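Local coordinates for putative uncharacterized protein (Methanosarcina barkeri str. Fusaro, PDB 3P43), which is probably a manganese-dependent phosphoesterase of the LigD superfamily that acts on DNA 3' ends in repair, at residues A[34-37]-A[41-44]. Numbering follows the deposited sequence. Where two conformers were deposited one is given.
Sequences VQRH and KLHY. With MN (manganese (II) ion), chain B.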
ATOM      1  N   VAL A  34       0.806   5.941   2.115  1.00 16.12           N
ATOM      2  CA  VAL A  34       1.068   4.910   3.093  1.00 14.04           C
ATOM      3  C   VAL A  34       0.549   5.418   4.433  1.00 17.44           C
ATOM      4  O   VAL A  34       1.011   6.436   4.947  1.00 16.45           O
ATOM      5  CB  VAL A  34       2.564   4.600   3.204  1.00 14.55           C
ATOM      6  CG1 VAL A  34       2.813   3.622   4.348  1.00 18.74           C
ATOM      7  CG2 VAL A  34       3.101   4.052   1.895  1.00 12.02           C
ATOM      8  N   GLN A  35      -0.431   4.716   4.981  1.00 14.77           N
ATOM      9  CA  GLN A  35      -0.974   5.062   6.284  1.00 15.33           C
ATOM     10  C   GLN A  35      -0.612   4.004   7.321  1.00 18.34           C
ATOM     11  O   GLN A  35      -0.908   2.819   7.151  1.00 21.12           O
ATOM     12  CB  GLN A  35      -2.496   5.238   6.199  1.00 16.78           C
ATOM     13  CG  GLN A  35      -2.936   6.627   5.724  1.00 17.70           C
ATOM     14  CD  GLN A  35      -4.317   6.619   5.098  1.00 21.36           C
ATOM     15  OE1 GLN A  35      -4.742   5.612   4.536  1.00 22.33           O
ATOM     16  NE2 GLN A  35      -5.020   7.749   5.180  1.00 18.83           N
ATOM     17  N   ARG A  36       0.049   4.439   8.386  1.00 17.71           N
ATOM     18  CA  ARG A  36       0.257   3.593   9.543  1.00 15.61           C
ATOM     19  C   ARG A  36      -1.082   3.447  10.237  1.00 17.92           C
ATOM     20  O   ARG A  36      -1.690   4.440  10.632  1.00 16.37           O
ATOM     21  CB  ARG A  36       1.266   4.219  10.498  1.00 16.72           C
ATOM     22  CG  ARG A  36       1.721   3.273  11.594  1.00 15.52           C
ATOM     23  CD  ARG A  36       2.685   3.950  12.542  1.00 20.78           C
ATOM     24  NE  ARG A  36       2.012   4.888  13.433  1.00 20.35           N
ATOM     25  CZ  ARG A  36       2.560   6.011  13.888  1.00 23.60           C
ATOM     26  NH1 ARG A  36       3.789   6.345  13.526  1.00 25.38           N
ATOM     27  NH2 ARG A  36       1.875   6.807  14.699  1.00 24.15           N
ATOM     28  N   HIS A  37      -1.545   2.213  10.376  1.00 18.52           N
ATOM     29  CA  HIS A  37      -2.861   1.963  10.948  1.00 17.03           C
ATOM     30  C   HIS A  37      -2.725   1.213  12.268  1.00 20.43           C
ATOM     31  O   HIS A  37      -2.315   0.057  12.291  1.00 17.52           O
ATOM     32  CB  HIS A  37      -3.722   1.175   9.961  1.00 15.53           C
ATOM     33  CG  HIS A  37      -5.161   1.078  10.354  1.00 21.27           C
ATOM     34  ND1 HIS A  37      -6.058   0.267   9.694  1.00 22.77           N
ATOM     35  CD2 HIS A  37      -5.860   1.687  11.341  1.00 19.45           C
ATOM     36  CE1 HIS A  37      -7.248   0.380  10.256  1.00 22.48           C
ATOM     37  NE2 HIS A  37      -7.155   1.238  11.257  1.00 20.82           N
ATOM     38  N   LYS A  41      -3.718  -4.897  15.322  1.00 24.84           N
ATOM     39  CA  LYS A  41      -2.274  -4.824  15.387  1.00 23.27           C
ATOM     40  C   LYS A  41      -1.849  -3.569  14.657  1.00 25.31           C
ATOM     41  O   LYS A  41      -2.620  -3.001  13.876  1.00 25.91           O
ATOM     42  CB  LYS A  41      -1.649  -6.033  14.695  1.00 27.99           C
ATOM     43  CG  LYS A  41      -2.533  -7.262  14.698  1.00 34.71           C
ATOM     44  CD  LYS A  41      -2.064  -8.277  15.721  1.00 33.24           C
ATOM     45  CE  LYS A  41      -0.700  -8.839  15.350  1.00 38.03           C
ATOM     46  NZ  LYS A  41      -0.331 -10.000  16.211  1.00 45.19           N
ATOM     47  N   LEU A  42      -0.624  -3.127  14.909  1.00 21.67           N
ATOM     48  CA  LEU A  42      -0.043  -2.026  14.162  0.70 19.99           C
ATOM     49  C   LEU A  42       0.400  -2.558  12.801  1.00 20.42           C
ATOM     50  O   LEU A  42       1.143  -3.538  12.731  1.00 21.54           O
ATOM     51  CB  LEU A  42       1.154  -1.452  14.929  0.70 18.58           C
ATOM     52  CG  LEU A  42       1.758  -0.112  14.500  0.70 18.58           C
ATOM     53  CD1 LEU A  42       2.400  -0.189  13.111  0.70 15.60           C
ATOM     54  CD2 LEU A  42       0.704   0.995  14.571  0.70 17.44           C
ATOM     55  N   HIS A  43      -0.059  -1.918  11.731  1.00 16.19           N
ATOM     56  CA  HIS A  43       0.354  -2.295  10.382  1.00 20.23           C
ATOM     57  C   HIS A  43       0.341  -1.077   9.475  1.00 16.96           C
ATOM     58  O   HIS A  43       0.006   0.025   9.905  1.00 18.19           O
ATOM     59  CB  HIS A  43      -0.553  -3.384   9.813  1.00 16.38           C
ATOM     60  CG  HIS A  43      -1.970  -2.948   9.637  1.00 19.31           C
ATOM     61  ND1 HIS A  43      -2.894  -2.996  10.658  1.00 22.71           N
ATOM     62  CD2 HIS A  43      -2.624  -2.456   8.560  1.00 20.37           C
ATOM     63  CE1 HIS A  43      -4.057  -2.552  10.217  1.00 20.06           C
ATOM     64  NE2 HIS A  43      -3.920  -2.222   8.947  1.00 20.99           N
ATOM     65  N   TYR A  44       0.718  -1.274   8.220  1.00 16.45           N
ATOM     66  CA  TYR A  44       0.772  -0.172   7.278  1.00 14.55           C
ATOM     67  C   TYR A  44      -0.107  -0.454   6.083  1.00 16.45           C
ATOM     68  O   TYR A  44      -0.031  -1.519   5.471  1.00 16.24           O
ATOM     69  CB  TYR A  44       2.213   0.105   6.847  1.00 17.90           C
ATOM     70  CG  TYR A  44       3.060   0.694   7.954  1.00 19.75           C
ATOM     71  CD1 TYR A  44       3.354   2.052   7.978  1.00 16.60           C
ATOM     72  CD2 TYR A  44       3.554  -0.106   8.981  1.00 16.26           C
ATOM     73  CE1 TYR A  44       4.119   2.602   8.990  1.00 17.54           C
ATOM     74  CE2 TYR A  44       4.324   0.437  10.003  1.00 16.82           C
ATOM     75  CZ  TYR A  44       4.603   1.791  10.001  1.00 17.70           C
ATOM     76  OH  TYR A  44       5.366   2.344  11.003  1.00 18.08           O
TER
HETATM   77 MN    MN B 152      -5.544  -1.137   7.816  1.00 21.87          MN
HETATM   78  O   HOH W   1       5.672   4.905  11.961  1.00 21.44           O
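H37 and H43 stand side by side on one face of an antiparallel hairpin, and a manganese ion joins their rings. The metal is held by ND1 of H37 at 2.4 Å and by NE2 of H43 at 2.3 Å. Histidine suits both places because either ring nitrogen can offer a lone pair to a metal. The ring planes stand 62° apart, neither stacked nor edge-to-face, and CB of H37 lies over one face of the H43 ring in a CH-pi contact. In H43, CG sits between the backbone N and the carbonyl carbon (chi1 64°), which together with the turn about chi2 brings ND1 to K41 O, in the loop just before the strand, at 3.2 Å; this hydrogen bond probably limits rotation of the ring while NE2 binds the metal. NE2 of H37 is hydrogen-bonded to the backbone O of A97. Beneath the rings the same two residues form a hydrogen-bonded pair: H37 N to H43 O is short, 2.7 Å, and nearly straight, while the return bond from H43 N to H37 O is longer.

R36 and Y44, a non-hydrogen-bonded pair, occupy the other face. The long aliphatic stem of R36 suits an aromatic neighbour: CG lies over the tyrosine ring, 3.9 Å from its centroid, and the guanidinium is turned 88° to that ring. Tyrosine fits because its flat ring offers that face while its hydroxyl reaches a water, in both planes, shared with R36 NH1; E101 forms a salt bridge with NH1. V34 CG1 meets the ring edge, and L42 CD1 packs against R36 CG. Without the ring, as with an alanine at Y44, the R36 stem would probably lose its aromatic support and the water its hydroxyl partner. With D45 as the third protein ligand, the hairpin carries a His-His-Asp manganese site on the beta barrel, consistent with the catalytic centre of a LigD-type 3'-phosphoesterase.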